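Side-chain contacts in GH5 (Bacteroidetes bacterium AC2a, PDB 4YHE), which probably hydrolyses beta-glucosidic bonds of cellulose as a family 5 glycoside hydrolase built on a beta/alpha barrel: residues 41-44 against 45-48; 26-30 against 31-35. All coordinates share one frame; numbering follows the deposited sequence.

Contact 1 of 2, residues 41-44 against 45-48; sequences AATQ and QTFN
Thr46 OG1 is gripped from two directions at the start of helix 44-53: Thr43 N reaches it over 3.0 Å in an almost straight bond (177°), and His348 O is its second partner. Thr43, at the N-cap, and Thr46 form a capping box; Thr43 OG1 also accepts from Gln45 N at 3.2 Å, a weak, bent capping bond, while hydrogen-bonding to Ala349 O as well. Thr43 OG1 lies between its backbone N and carbonyl carbon (chi1 66°), which turns the oxygen in over the first turn of the helix. The loop holding His348 and Ala349 is thereby tied to both threonines of the cap. Toward helix 78-93, Ala42 CB meets Phe47 CE2 at 4.1 Å, and the Phe47 side chain also touches Met90 and Ala91. One turn along, the regular helical bond from Asn48 N to Gln44 O is 2.9 Å long. The Gln44 chain bends at chi2 (59°), so that the side chain crosses that of Asn48 at about a right angle, and its NE2 also donates to Met90 O. From there Gln44 NE2 reaches Asn48 OD1 at 3.2 Å, the nitrogen standing above the plane of the asparagine carbonyl.

Contact 2 of 2, residues 26-30 against 31-35; sequences AHYDG and CSYET
Tyr28 O receives two donors, Cys31 N at 3.2 Å and Tyr33 OH at 3.1 Å, which approach from opposite faces of its carbonyl plane. The first belongs to a tight beta hairpin: strands 27-28 and 31-32 are joined by a type I' turn from Tyr28 to Cys31, with Asp29 and Gly30 at its corners. Tyr28 N donates back to Cys31 O over 3.1 Å and completes this hydrogen-bonded pair. Next along the ladder, His27 and Ser32 form a non-hydrogen-bonded pair, beyond which Tyr33 N binds Ala26 O at 3.1 Å. Ala26 O also receives a CA-H...O contact from Ser32 CA, 3.0 Å away.

The phenol that reaches Tyr28 O carries its ring over the neighbouring tyrosine. Tyr33 CE1 sits above the centre of the Tyr28 ring and comes within 3.3 Å of Tyr28 CZ; the two planes are inclined at 39°, an oblique aromatic pair. With Tyr28 CG between its backbone N and carbonyl carbon (chi1 54°), that ring folds back beneath Tyr33.

On the other face, His27 and Ser32 bring their CB atoms 4.2 Å apart and turn to the rest of the protein. His27 ND1 bonds to Ser114 OG, its ring meeting those of Trp37, His104 and His118, while Ser32 OG bonds to Thr63 O. The hairpin is thus two-sided: polar ends on the His27 and Ser32 face join it to neighbouring loops, whereas the Tyr33 hydroxyl ties the aromatic pair to the turn and fixes where the far end of its side chain lies.

The two contacts follow each other in the chain, the 26-35 hairpin first and the start of helix 44-53 after it, with centres about 20 Å apart. Both lie in the connection between the first two barrel strands, 16-20 and 57-60. The hairpin of contact 2 belongs to the loop after strand 16-20, on the C-terminal side of the barrel strands, where family 5 enzymes carry their active site, whereas contact 1 lies at the start of the helix that follows. They meet through Glu34: its OE2 lies 2.9 Å from Ala42 N, a probable hydrogen bond just ahead of the helix cap, and its OE1 forms a salt bridge with Arg83. Arg83 also bonds to Ala42 O, so one arginine of helix 78-93 serves both contacts.

Contact 1 of 2, residues 41-44 against 45-48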
loop_
_atom_site.group_PDB
_atom_site.type_symbol
_atom_site.label_atom_id
_atom_site.label_comp_id
_atom_site.label_asym_id
_atom_site.label_seq_id
_atom_site.Cartn_x
_atom_site.Cartn_y
_atom_site.Cartn_z
ATOM N N ALA A 41 -9.078 -13.044 13.373
ATOM C CA ALA A 41 -9.891 -12.573 12.250
ATOM C C ALA A 41 -10.499 -11.203 12.562
ATOM O O ALA A 41 -10.814 -10.934 13.715
ATOM C CB ALA A 41 -10.987 -13.575 11.918
ATOM N N ALA A 42 -10.682 -10.372 11.531
ATOM C CA ALA A 42 -11.208 -9.032 11.756
ATOM C C ALA A 42 -12.696 -9.091 12.041
ATOM O O ALA A 42 -13.389 -10.010 11.609
ATOM C CB ALA A 42 -10.899 -8.138 10.577
ATOM N N THR A 43 -13.185 -8.106 12.791
ATOM C CA THR A 43 -14.589 -8.023 13.115
ATOM C C THR A 43 -15.078 -6.623 12.804
ATOM O O THR A 43 -14.305 -5.758 12.437
ATOM C CB THR A 43 -14.840 -8.295 14.628
ATOM O OG1 THR A 43 -14.265 -7.262 15.468
ATOM C CG2 THR A 43 -14.286 -9.631 15.015
ATOM N N GLN A 44 -16.372 -6.386 12.933
ATOM C CA GLN A 44 -16.859 -5.001 12.796
ATOM C C GLN A 44 -16.160 -4.037 13.718
ATOM O O GLN A 44 -15.946 -2.882 13.359
ATOM C CB GLN A 44 -18.365 -4.915 13.089
ATOM C CG GLN A 44 -18.998 -3.579 12.691
ATOM C CD GLN A 44 -18.842 -3.258 11.207
ATOM O OE1 GLN A 44 -19.265 -4.022 10.339
ATOM N NE2 GLN A 44 -18.233 -2.108 10.912
ATOM N N GLN A 45 -15.862 -4.484 14.932
ATOM C CA GLN A 45 -15.207 -3.659 15.935
ATOM C C GLN A 45 -13.816 -3.200 15.446
ATOM O O GLN A 45 -13.368 -2.099 15.766
ATOM C CB GLN A 45 -15.111 -4.417 17.271
ATOM C CG GLN A 45 -16.454 -4.617 18.010
ATOM C CD GLN A 45 -17.492 -5.447 17.236
ATOM O OE1 GLN A 45 -17.273 -6.638 16.874
ATOM N NE2 GLN A 45 -18.649 -4.818 16.968
ATOM N N THR A 46 -13.128 -4.046 14.672
ATOM C CA THR A 46 -11.876 -3.639 14.061
ATOM C C THR A 46 -12.046 -2.344 13.277
ATOM O O THR A 46 -11.345 -1.355 13.532
ATOM C CB THR A 46 -11.322 -4.704 13.091
ATOM O OG1 THR A 46 -11.272 -5.977 13.749
ATOM C CG2 THR A 46 -9.931 -4.321 12.622
ATOM N N PHE A 47 -12.994 -2.342 12.351
ATOM C CA PHE A 47 -13.195 -1.215 11.454
ATOM C C PHE A 47 -13.785 -0.011 12.181
ATOM O O PHE A 47 -13.435 1.129 11.868
ATOM C CB PHE A 47 -14.046 -1.641 10.274
ATOM C CG PHE A 47 -13.396 -2.726 9.465
ATOM C CD1 PHE A 47 -12.413 -2.413 8.544
ATOM C CD2 PHE A 47 -13.731 -4.043 9.662
ATOM C CE1 PHE A 47 -11.781 -3.408 7.822
ATOM C CE2 PHE A 47 -13.099 -5.050 8.951
ATOM C CZ PHE A 47 -12.134 -4.733 8.026
ATOM N N ASN A 48 -14.625 -0.263 13.174
ATOM C CA ASN A 48 -15.114 0.832 14.035
ATOM C C ASN A 48 -13.954 1.551 14.749
ATOM O O ASN A 48 -13.914 2.791 14.854
ATOM C CB ASN A 48 -16.108 0.267 15.079
ATOM C CG ASN A 48 -17.424 -0.218 14.457
ATOM O OD1 ASN A 48 -17.707 -0.013 13.280
ATOM N ND2 ASN A 48 -18.253 -0.835 15.280
#

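Contact 2 of 2, residues 26-30 against 31-35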
loop_
_atom_site.group_PDB
_atom_site.type_symbol
_atom_site.label_atom_id
_atom_site.label_comp_id
_atom_site.label_asym_id
_atom_site.label_seq_id
_atom_site.Cartn_x
_atom_site.Cartn_y
_atom_site.Cartn_z
ATOM N N ALA A 26 -1.875 -13.311 4.307
ATOM C CA ALA A 26 -0.998 -14.281 4.950
ATOM C C ALA A 26 -1.169 -15.631 4.244
ATOM O O ALA A 26 -2.280 -16.000 3.852
ATOM C CB ALA A 26 -1.371 -14.431 6.406
ATOM N N HIS A 27 -0.079 -16.358 4.090
ATOM C CA HIS A 27 -0.126 -17.617 3.385
ATOM C C HIS A 27 1.038 -18.501 3.781
ATOM O O HIS A 27 2.050 -18.044 4.286
ATOM C CB HIS A 27 -0.034 -17.374 1.898
ATOM C CG HIS A 27 1.247 -16.711 1.499
ATOM N ND1 HIS A 27 2.329 -17.422 1.028
ATOM C CD2 HIS A 27 1.638 -15.415 1.542
ATOM C CE1 HIS A 27 3.329 -16.592 0.790
ATOM N NE2 HIS A 27 2.937 -15.368 1.094
ATOM N N TYR A 28 0.864 -19.788 3.532
ATOM C CA TYR A 28 1.975 -20.726 3.589
ATOM C C TYR A 28 1.562 -21.983 2.851
ATOM O O TYR A 28 0.363 -22.281 2.705
ATOM C CB TYR A 28 2.425 -21.012 5.022
ATOM C CG TYR A 28 1.339 -21.471 5.971
ATOM C CD1 TYR A 28 0.943 -22.813 6.036
ATOM C CD2 TYR A 28 0.702 -20.566 6.804
ATOM C CE1 TYR A 28 -0.048 -23.241 6.908
ATOM C CE2 TYR A 28 -0.281 -20.973 7.674
ATOM C CZ TYR A 28 -0.660 -22.300 7.730
ATOM O OH TYR A 28 -1.638 -22.650 8.613
ATOM N N ASP A 29 2.569 -22.671 2.310
ATOM C CA ASP A 29 2.350 -23.918 1.548
ATOM C C ASP A 29 1.364 -23.719 0.396
ATOM O O ASP A 29 0.670 -24.644 0.002
ATOM C CB ASP A 29 1.882 -25.049 2.485
ATOM C CG ASP A 29 2.865 -25.309 3.626
ATOM O OD1 ASP A 29 4.086 -25.093 3.455
ATOM O OD2 ASP A 29 2.417 -25.711 4.713
ATOM N N GLY A 30 1.323 -22.507 -0.153
ATOM C CA GLY A 30 0.522 -22.225 -1.337
ATOM C C GLY A 30 -0.926 -21.829 -1.130
ATOM O O GLY A 30 -1.706 -21.776 -2.089
ATOM N N CYS A 31 -1.318 -21.536 0.103
ATOM C CA CYS A 31 -2.685 -21.130 0.348
ATOM C C CYS A 31 -2.715 -20.025 1.385
ATOM O O CYS A 31 -2.001 -20.074 2.389
ATOM C CB CYS A 31 -3.523 -22.323 0.834
ATOM S SG CYS A 31 -5.297 -21.983 0.960
ATOM N N SER A 32 -3.552 -19.044 1.123
ATOM C CA SER A 32 -3.773 -17.966 2.087
ATOM C C SER A 32 -4.847 -18.347 3.092
ATOM O O SER A 32 -5.771 -19.123 2.780
ATOM C CB SER A 32 -4.108 -16.640 1.391
ATOM O OG SER A 32 -5.165 -16.783 0.482
ATOM N N TYR A 33 -4.669 -17.861 4.318
ATOM C CA TYR A 33 -5.616 -18.069 5.415
ATOM C C TYR A 33 -5.536 -16.824 6.311
ATOM O O TYR A 33 -4.426 -16.370 6.666
ATOM C CB TYR A 33 -5.287 -19.308 6.276
ATOM C CG TYR A 33 -4.467 -20.445 5.644
ATOM C CD1 TYR A 33 -3.067 -20.363 5.563
ATOM C CD2 TYR A 33 -5.076 -21.633 5.224
ATOM C CE1 TYR A 33 -2.319 -21.395 5.030
ATOM C CE2 TYR A 33 -4.330 -22.685 4.700
ATOM C CZ TYR A 33 -2.940 -22.553 4.592
ATOM O OH TYR A 33 -2.159 -23.576 4.053
ATOM N N GLU A 34 -6.683 -16.295 6.689
ATOM C CA GLU A 34 -6.729 -15.024 7.393
ATOM C C GLU A 34 -5.873 -15.044 8.663
ATOM O O GLU A 34 -5.189 -14.069 8.969
ATOM C CB GLU A 34 -8.159 -14.644 7.741
ATOM C CG GLU A 34 -8.246 -13.227 8.249
ATOM C CD GLU A 34 -9.660 -12.777 8.492
ATOM O OE1 GLU A 34 -10.597 -13.531 8.186
ATOM O OE2 GLU A 34 -9.820 -11.669 9.033
ATOM N N THR A 35 -5.959 -16.144 9.428
ATOM C CA THR A 35 -5.203 -16.293 10.680
ATOM C C THR A 35 -3.820 -16.941 10.541
ATOM O O THR A 35 -3.167 -17.235 11.552
ATOM C CB THR A 35 -6.001 -17.096 11.739
ATOM O OG1 THR A 35 -6.211 -18.446 11.288
ATOM C CG2 THR A 35 -7.336 -16.438 12.036
#